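Conserved Hypothetical Protein TT1486 (Thermus thermophilus, PDB 2CU5) is of unconfirmed function but belongs to the UPF0047 (YjbQ) family and may act as a secondary thiamine-phosphate synthase. Local coordinates at residues L97-G101 with R102-G106. Numbering follows the deposited sequence.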
ATOM      1  N   LEU A  97      -2.107  15.196   1.276  1.00 17.00           N
ATOM      2  CA  LEU A  97      -2.282  16.539   1.825  1.00 19.16           C
ATOM      3  C   LEU A  97      -2.654  17.508   0.712  1.00 19.95           C
ATOM      4  O   LEU A  97      -2.131  17.420  -0.400  1.00 19.72           O
ATOM      5  CB  LEU A  97      -0.979  17.025   2.457  1.00 20.02           C
ATOM      6  CG  LEU A  97      -0.430  16.269   3.660  1.00 24.31           C
ATOM      7  CD1 LEU A  97       1.021  16.677   3.909  1.00 23.41           C
ATOM      8  CD2 LEU A  97      -1.293  16.561   4.864  1.00 24.43           C
ATOM      9  N   ALA A  98      -3.553  18.436   1.020  1.00 19.05           N
ATOM     10  CA  ALA A  98      -3.971  19.439   0.057  1.00 20.48           C
ATOM     11  C   ALA A  98      -3.949  20.802   0.736  1.00 21.18           C
ATOM     12  O   ALA A  98      -4.205  20.915   1.932  1.00 20.83           O
ATOM     13  CB  ALA A  98      -5.378  19.134  -0.457  1.00 19.86           C
ATOM     14  N   GLU A  99      -3.620  21.832  -0.030  1.00 21.93           N
ATOM     15  CA  GLU A  99      -3.594  23.185   0.497  1.00 24.05           C
ATOM     16  C   GLU A  99      -4.306  24.087  -0.494  1.00 23.44           C
ATOM     17  O   GLU A  99      -3.851  24.268  -1.623  1.00 20.32           O
ATOM     18  CB  GLU A  99      -2.156  23.658   0.696  1.00 28.52           C
ATOM     19  CG  GLU A  99      -2.048  25.086   1.213  1.00 35.55           C
ATOM     20  CD  GLU A  99      -0.616  25.496   1.487  1.00 39.97           C
ATOM     21  OE1 GLU A  99       0.001  24.924   2.411  1.00 42.97           O
ATOM     22  OE2 GLU A  99      -0.102  26.387   0.776  1.00 44.05           O
ATOM     23  N   LYS A 100      -5.440  24.629  -0.066  1.00 23.83           N
ATOM     24  CA  LYS A 100      -6.234  25.517  -0.900  1.00 23.89           C
ATOM     25  C   LYS A 100      -6.532  24.935  -2.281  1.00 23.81           C
ATOM     26  O   LYS A 100      -6.360  25.598  -3.305  1.00 23.69           O
ATOM     27  CB  LYS A 100      -5.524  26.869  -1.014  1.00 26.42           C
ATOM     28  CG  LYS A 100      -5.337  27.530   0.349  1.00 30.19           C
ATOM     29  CD  LYS A 100      -4.494  28.796   0.295  1.00 34.75           C
ATOM     30  CE  LYS A 100      -4.310  29.371   1.698  1.00 35.78           C
ATOM     31  NZ  LYS A 100      -3.431  30.575   1.720  1.00 38.65           N
ATOM     32  N   GLY A 101      -6.985  23.685  -2.297  1.00 23.69           N
ATOM     33  CA  GLY A 101      -7.338  23.036  -3.545  1.00 23.11           C
ATOM     34  C   GLY A 101      -6.212  22.401  -4.331  1.00 23.96           C
ATOM     35  O   GLY A 101      -6.452  21.845  -5.400  1.00 23.76           O
ATOM     36  N   ARG A 102      -4.988  22.481  -3.822  1.00 23.67           N
ATOM     37  CA  ARG A 102      -3.857  21.888  -4.520  1.00 23.51           C
ATOM     38  C   ARG A 102      -3.153  20.836  -3.677  1.00 21.45           C
ATOM     39  O   ARG A 102      -2.858  21.053  -2.504  1.00 20.53           O
ATOM     40  CB  ARG A 102      -2.870  22.977  -4.947  1.00 25.77           C
ATOM     41  CG  ARG A 102      -3.439  23.901  -6.021  1.00 32.12           C
ATOM     42  CD  ARG A 102      -2.424  24.927  -6.491  1.00 37.02           C
ATOM     43  NE  ARG A 102      -2.966  25.793  -7.536  1.00 42.09           N
ATOM     44  CZ  ARG A 102      -3.987  26.633  -7.367  1.00 43.32           C
ATOM     45  NH1 ARG A 102      -4.591  26.729  -6.189  1.00 43.44           N
ATOM     46  NH2 ARG A 102      -4.404  27.381  -8.380  1.00 44.35           N
ATOM     47  N   LEU A 103      -2.888  19.688  -4.290  1.00 22.46           N
ATOM     48  CA  LEU A 103      -2.218  18.596  -3.602  1.00 20.12           C
ATOM     49  C   LEU A 103      -0.770  18.958  -3.297  1.00 20.48           C
ATOM     50  O   LEU A 103      -0.072  19.503  -4.149  1.00 21.78           O
ATOM     51  CB  LEU A 103      -2.275  17.335  -4.465  1.00 19.47           C
ATOM     52  CG  LEU A 103      -3.679  16.758  -4.671  1.00 20.51           C
ATOM     53  CD1 LEU A 103      -3.660  15.705  -5.783  1.00 19.70           C
ATOM     54  CD2 LEU A 103      -4.172  16.169  -3.365  1.00 19.34           C
ATOM     55  N   ARG A 104      -0.331  18.668  -2.073  1.00 21.16           N
ATOM     56  CA  ARG A 104       1.042  18.942  -1.651  1.00 22.54           C
ATOM     57  C   ARG A 104       1.861  17.695  -1.962  1.00 21.11           C
ATOM     58  O   ARG A 104       1.727  16.671  -1.294  1.00 20.51           O
ATOM     59  CB  ARG A 104       1.101  19.234  -0.150  1.00 25.64           C
ATOM     60  CG  ARG A 104       0.232  20.395   0.297  1.00 32.07           C
ATOM     61  CD  ARG A 104       0.614  21.709  -0.382  1.00 37.85           C
ATOM     62  NE  ARG A 104       1.909  22.241   0.048  1.00 43.52           N
ATOM     63  CZ  ARG A 104       3.085  21.906  -0.478  1.00 45.96           C
ATOM     64  NH1 ARG A 104       3.155  21.029  -1.471  1.00 48.32           N
ATOM     65  NH2 ARG A 104       4.199  22.460  -0.014  1.00 47.65           N
ATOM     66  N   LEU A 105       2.709  17.794  -2.975  1.00 20.70           N
ATOM     67  CA  LEU A 105       3.514  16.661  -3.411  1.00 20.54           C
ATOM     68  C   LEU A 105       4.978  17.023  -3.593  1.00 22.02           C
ATOM     69  O   LEU A 105       5.335  18.202  -3.645  1.00 21.32           O
ATOM     70  CB  LEU A 105       2.966  16.152  -4.743  1.00 20.54           C
ATOM     71  CG  LEU A 105       1.473  15.819  -4.755  1.00 19.68           C
ATOM     72  CD1 LEU A 105       0.996  15.584  -6.180  1.00 19.51           C
ATOM     73  CD2 LEU A 105       1.237  14.592  -3.889  1.00 21.10           C
ATOM     74  N   GLY A 106       5.817  15.997  -3.703  1.00 21.77           N
ATOM     75  CA  GLY A 106       7.233  16.217  -3.913  1.00 21.13           C
ATOM     76  C   GLY A 106       7.443  16.777  -5.306  1.00 22.03           C
ATOM     77  O   GLY A 106       6.530  16.762  -6.137  1.00 20.08           O
TER
HETATM   78  O   HOH W   1       0.529  14.629   0.231  1.00 17.58           O
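Leu97 O accepts a nearly straight hydrogen bond from Arg104 N (2.8 Å), while a water joins Leu97 N to Arg104 O. Beside this bond Leu97 CB and Arg104 CB lie 4.0 Å apart. Ala98 faces Leu103 in a non-hydrogen-bonded antiparallel pair; Ala98 CB lies 4.3 Å from Leu103 CD2, on the face where Leu103 packs against Thr20 and Val23 of helix 20-25. Glu99 forms the hydrogen-bonded pair with Arg102: Glu99 N donates to Arg102 O at 2.7 Å, and Arg102 N returns a more bent bond to Glu99 O. Bent at chi2 and chi3 (-60° and -69°), the Arg104 chain runs beside Glu99, with Arg104 CD 3.6 Å from Glu99 CB. Carboxylate and guanidinium stand almost perpendicular; Glu99 OE1 is 4.1 Å from Arg104 NE, too far for a salt bridge but near enough for attraction. With an alanine in place of Arg104, Glu99 CB would probably lose the methylene chain packed beside it, and the carboxylate the attraction of that guanidinium. Lys100 and Gly101 fill the corners of a type I' turn, the two-residue loop of the hairpin between strands 93-99 and 102-103, at the edge of the sheet within this chain. The hairpin thus rests chiefly on backbone bonds, with electrostatic attraction between Glu99 and Arg104 probably a modest addition.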